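Ferrous iron uptake transporter protein B (Streptococcus thermophilus, PDB 3TAH) is the GTP-binding G-protein domain of FeoB, which probably powers uptake of ferrous iron across the cell membrane in a GTP-driven transport system. Local coordinates at residues N32-G35 with E39-S42; D55-Y60 with E69-D74. The protein carries 1 engineered substitution. One frame throughout, in Å; residues are numbered along the deposited sequence.

Interaction 1 (N32-G35 with E39-S42)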
# COMPACT_ATOMS: atom_id res chain seq x y z
N ASN A 32 -13.88 -15.96 -7.80
CA ASN A 32 -12.43 -16.05 -7.93
C ASN A 32 -11.93 -14.96 -8.87
O ASN A 32 -12.68 -14.46 -9.71
CB ASN A 32 -11.99 -17.42 -8.46
CG ASN A 32 -12.46 -17.68 -9.89
OD1 ASN A 32 -13.65 -17.94 -10.11
ND2 ASN A 32 -11.54 -17.62 -10.85
N TRP A 33 -10.66 -14.60 -8.72
CA TRP A 33 -10.04 -13.67 -9.66
C TRP A 33 -9.79 -14.42 -10.97
O TRP A 33 -9.50 -15.62 -10.95
CB TRP A 33 -8.76 -13.06 -9.09
CG TRP A 33 -9.04 -12.09 -8.00
CD1 TRP A 33 -9.09 -12.35 -6.67
CD2 TRP A 33 -9.33 -10.69 -8.14
NE1 TRP A 33 -9.39 -11.21 -5.96
CE2 TRP A 33 -9.54 -10.17 -6.84
CE3 TRP A 33 -9.44 -9.83 -9.24
CZ2 TRP A 33 -9.85 -8.83 -6.61
CZ3 TRP A 33 -9.76 -8.48 -9.01
CH2 TRP A 33 -9.95 -8.00 -7.70
N PRO A 34 -9.93 -13.73 -12.11
CA PRO A 34 -9.85 -14.45 -13.38
C PRO A 34 -8.53 -15.21 -13.58
O PRO A 34 -7.45 -14.68 -13.30
CB PRO A 34 -10.00 -13.35 -14.43
CG PRO A 34 -10.62 -12.23 -13.74
CD PRO A 34 -10.25 -12.31 -12.30
N GLY A 35 -8.66 -16.45 -14.06
CA GLY A 35 -7.51 -17.31 -14.35
C GLY A 35 -6.79 -17.94 -13.16
O GLY A 35 -5.84 -18.69 -13.36
N GLU A 39 -9.62 -16.18 -4.05
CA GLU A 39 -10.97 -15.66 -3.80
C GLU A 39 -11.08 -14.19 -4.21
O GLU A 39 -10.19 -13.39 -3.91
CB GLU A 39 -11.35 -15.80 -2.32
CG GLU A 39 -12.61 -15.06 -1.89
CD GLU A 39 -12.79 -15.10 -0.39
OE1 GLU A 39 -13.34 -16.11 0.09
OE2 GLU A 39 -12.40 -14.11 0.29
N ARG A 40 -12.17 -13.86 -4.89
CA ARG A 40 -12.53 -12.48 -5.18
C ARG A 40 -13.79 -12.17 -4.41
O ARG A 40 -14.84 -12.79 -4.67
CB ARG A 40 -12.75 -12.28 -6.67
CG ARG A 40 -13.08 -10.87 -7.10
CD ARG A 40 -13.26 -10.87 -8.61
NE ARG A 40 -13.38 -9.54 -9.19
CZ ARG A 40 -13.51 -9.30 -10.50
NH1 ARG A 40 -13.57 -10.30 -11.38
NH2 ARG A 40 -13.61 -8.05 -10.92
N LYS A 41 -13.71 -11.22 -3.48
CA LYS A 41 -14.83 -10.90 -2.61
C LYS A 41 -15.03 -9.40 -2.54
O LYS A 41 -14.07 -8.64 -2.38
CB LYS A 41 -14.60 -11.44 -1.21
CG LYS A 41 -15.75 -11.18 -0.23
CD LYS A 41 -15.58 -11.98 1.05
CE LYS A 41 -14.33 -11.56 1.85
NZ LYS A 41 -14.28 -12.23 3.18
N SER A 42 -16.29 -8.99 -2.64
CA SER A 42 -16.66 -7.60 -2.50
C SER A 42 -18.01 -7.48 -1.84
O SER A 42 -18.76 -8.47 -1.75
CB SER A 42 -16.70 -6.91 -3.86
OG SER A 42 -17.71 -7.48 -4.68
O HOH W 1 -10.85 -10.40 -3.13
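Asn32 and Glu39 face each other as a non-hydrogen-bonded antiparallel pair, with 4.4 Å between Asn32 CA and Glu39 CA, and their side chains diverge. From here 32-35 leaves the strand as a loop, while 39-42 continues as strand, its Arg40 paired through the backbone with Gly31. Trp33 and Arg40 carry the side-chain contact. With CG anti to the backbone N (chi1 -178°) and the rest of the chain extended, Arg40 runs across one face of the indole. Its CB lies 3.6 Å from the centroid of the Trp33 five-membered ring, a CH-pi contact 12° off the normal, and its CG follows over the middle of the indole. The guanidinium then lies flat on the Trp33 ring, centres 4.7 Å apart and planes at 14°. One corner of the same group, Arg40 NH1, comes 4.0 Å from Pro34 CD. At the rim, Trp33 NE1 donates to a water 3.3 Å away, which also accepts from Lys41 N and so bridges the segments. The amide of Asn32 is held mainly by Val36 O. This arginine-on-tryptophan stack at the surface of the domain lies in the first switch region of a G domain, where the predicted GTP site includes Gly35 and Glu39.

Interaction 2 (D55-Y60 with E69-D74); sequences DLPGIY and EKVARD
Pro57 and Ile59 project from the 55-60 loop onto the first turns of helix 67-77, and the contact is one of van der Waals packing, without polar bonds between the two segments. CD and CG of the proline ring meet one branch of Val71, with Pro57 CD 4.0 Å from Val71 CG1 and the two side chains crossing at about a right angle. Ile59 makes two contacts. Its CG1 sits between the backbone N and the carbonyl carbon (chi1 60°), and from there CD1 reaches down to the helix, 3.7 Å from Ala72 CB. The other branch turns to the preceding turn, where Ile59 CG2 lies 3.9 Å from Glu69 CG and packs equally closely on the backbone N of that residue. Ile9 of strand 4-10 packs against both Ile59 and Ala72.

The polar bonds run elsewhere. Glu69 offers Ile59 only its aliphatic part; its two carboxylate oxygens are hydrogen-bonded to Ser66 and Ser63, which holds the charged end away from the apolar contact. On the outer side of the helix, Lys70 NZ forms a salt bridge of 2.8 Å with Asp74 OD2, one turn on, using the syn lone pair of that oxygen. At the start of the loop Asp55 OD1 makes a salt bridge to Lys16 of the P-loop, whose NZ also bonds Leu56 O; nearer its end Ile59 pairs through its backbone with Gly10.

The sequence Asp55-Leu56-Pro57-Gly58 is the DxxG (G3) motif of P-loop GTPases, and the loop with the helix that follows it forms the switch II region.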
# COMPACT_ATOMS: atom_id res chain seq x y z
N ASP A 55 -12.55 -6.35 -1.35
CA ASP A 55 -11.60 -7.04 -0.51
C ASP A 55 -10.44 -7.48 -1.40
O ASP A 55 -10.62 -7.77 -2.59
CB ASP A 55 -12.23 -8.23 0.22
CG ASP A 55 -11.35 -8.77 1.34
OD1 ASP A 55 -10.79 -7.97 2.11
OD2 ASP A 55 -11.23 -10.00 1.43
N LEU A 56 -9.25 -7.47 -0.81
CA LEU A 56 -8.06 -7.97 -1.48
C LEU A 56 -7.42 -8.97 -0.53
O LEU A 56 -7.61 -8.86 0.69
CB LEU A 56 -7.11 -6.82 -1.82
CG LEU A 56 -7.58 -5.82 -2.87
CD1 LEU A 56 -6.54 -4.71 -3.06
CD2 LEU A 56 -7.86 -6.50 -4.22
N PRO A 57 -6.68 -9.96 -1.06
CA PRO A 57 -6.08 -10.99 -0.19
C PRO A 57 -5.15 -10.37 0.83
O PRO A 57 -4.48 -9.38 0.53
CB PRO A 57 -5.26 -11.86 -1.16
CG PRO A 57 -5.68 -11.51 -2.51
CD PRO A 57 -6.36 -10.17 -2.49
N GLY A 58 -5.13 -10.92 2.04
CA GLY A 58 -4.20 -10.49 3.06
C GLY A 58 -2.78 -10.80 2.61
O GLY A 58 -2.47 -11.95 2.26
N ILE A 59 -1.92 -9.79 2.60
CA ILE A 59 -0.52 -9.95 2.19
C ILE A 59 0.41 -9.11 3.07
O ILE A 59 -0.03 -8.15 3.70
CB ILE A 59 -0.30 -9.58 0.71
CG1 ILE A 59 -0.68 -8.12 0.43
CG2 ILE A 59 -1.12 -10.48 -0.21
CD1 ILE A 59 -0.36 -7.69 -1.01
N TYR A 60 1.68 -9.48 3.08
CA TYR A 60 2.73 -8.74 3.80
C TYR A 60 3.54 -7.76 2.93
O TYR A 60 4.17 -6.83 3.45
CB TYR A 60 3.72 -9.73 4.42
CG TYR A 60 3.08 -10.54 5.51
CD1 TYR A 60 2.80 -9.96 6.74
CD2 TYR A 60 2.75 -11.88 5.32
CE1 TYR A 60 2.20 -10.68 7.75
CE2 TYR A 60 2.14 -12.61 6.33
CZ TYR A 60 1.87 -12.01 7.55
OH TYR A 60 1.26 -12.72 8.57
N GLU A 69 -0.40 -11.96 -3.73
CA GLU A 69 0.33 -10.71 -3.93
C GLU A 69 0.16 -10.16 -5.35
O GLU A 69 0.03 -8.96 -5.55
CB GLU A 69 1.81 -10.92 -3.66
CG GLU A 69 2.16 -11.10 -2.21
CD GLU A 69 3.57 -11.59 -2.05
OE1 GLU A 69 4.44 -10.78 -1.65
OE2 GLU A 69 3.81 -12.77 -2.34
N LYS A 70 0.16 -11.06 -6.33
CA LYS A 70 -0.01 -10.65 -7.73
C LYS A 70 -1.42 -10.10 -7.97
O LYS A 70 -1.58 -9.08 -8.64
CB LYS A 70 0.30 -11.81 -8.70
CG LYS A 70 0.30 -11.35 -10.16
CD LYS A 70 0.81 -12.42 -11.14
CE LYS A 70 0.83 -11.88 -12.56
NZ LYS A 70 -0.52 -11.58 -13.08
N VAL A 71 -2.43 -10.76 -7.44
CA VAL A 71 -3.81 -10.27 -7.55
C VAL A 71 -3.92 -8.86 -6.98
O VAL A 71 -4.49 -7.97 -7.62
CB VAL A 71 -4.83 -11.25 -6.90
CG1 VAL A 71 -6.13 -10.54 -6.45
CG2 VAL A 71 -5.12 -12.38 -7.90
N ALA A 72 -3.35 -8.64 -5.79
CA ALA A 72 -3.44 -7.33 -5.15
C ALA A 72 -2.76 -6.26 -6.00
O ALA A 72 -3.33 -5.20 -6.28
CB ALA A 72 -2.85 -7.36 -3.75
N ARG A 73 -1.53 -6.55 -6.44
CA ARG A 73 -0.78 -5.61 -7.26
C ARG A 73 -1.50 -5.24 -8.56
O ARG A 73 -1.68 -4.05 -8.85
CB ARG A 73 0.60 -6.17 -7.60
CG ARG A 73 1.47 -5.20 -8.34
CD ARG A 73 2.62 -5.88 -9.03
NE ARG A 73 3.60 -6.43 -8.11
CZ ARG A 73 4.85 -6.77 -8.44
NH1 ARG A 73 5.29 -6.60 -9.68
NH2 ARG A 73 5.66 -7.27 -7.52
N ASP A 74 -1.90 -6.25 -9.34
CA ASP A 74 -2.56 -6.02 -10.63
C ASP A 74 -3.82 -5.17 -10.45
O ASP A 74 -4.07 -4.24 -11.22
CB ASP A 74 -2.93 -7.33 -11.34
CG ASP A 74 -1.71 -8.12 -11.78
OD1 ASP A 74 -0.58 -7.56 -11.81
OD2 ASP A 74 -1.85 -9.32 -12.09

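How the interactions relate
The two contacts follow one another along the chain, their centres 11 Å apart, and they meet directly. The strand of interaction 1 pairs with the start of interaction 2 through a probable hydrogen bond of 2.9 Å between Lys41 O and Asp55 N. Trp33 reaches across as well: its NE1 lies 3.4 Å from Val71 CG1, and its CZ2 is 3.9 Å from Leu56 CD2, so the indole joins the first switch region to both segments of interaction 2. Both flank the nucleotide site: the side chains of Glu39 and Pro57 lie about 9 and 10 Å from the bound methylanthraniloyl-GDP, near the P-loop that carries the engineered Ala13.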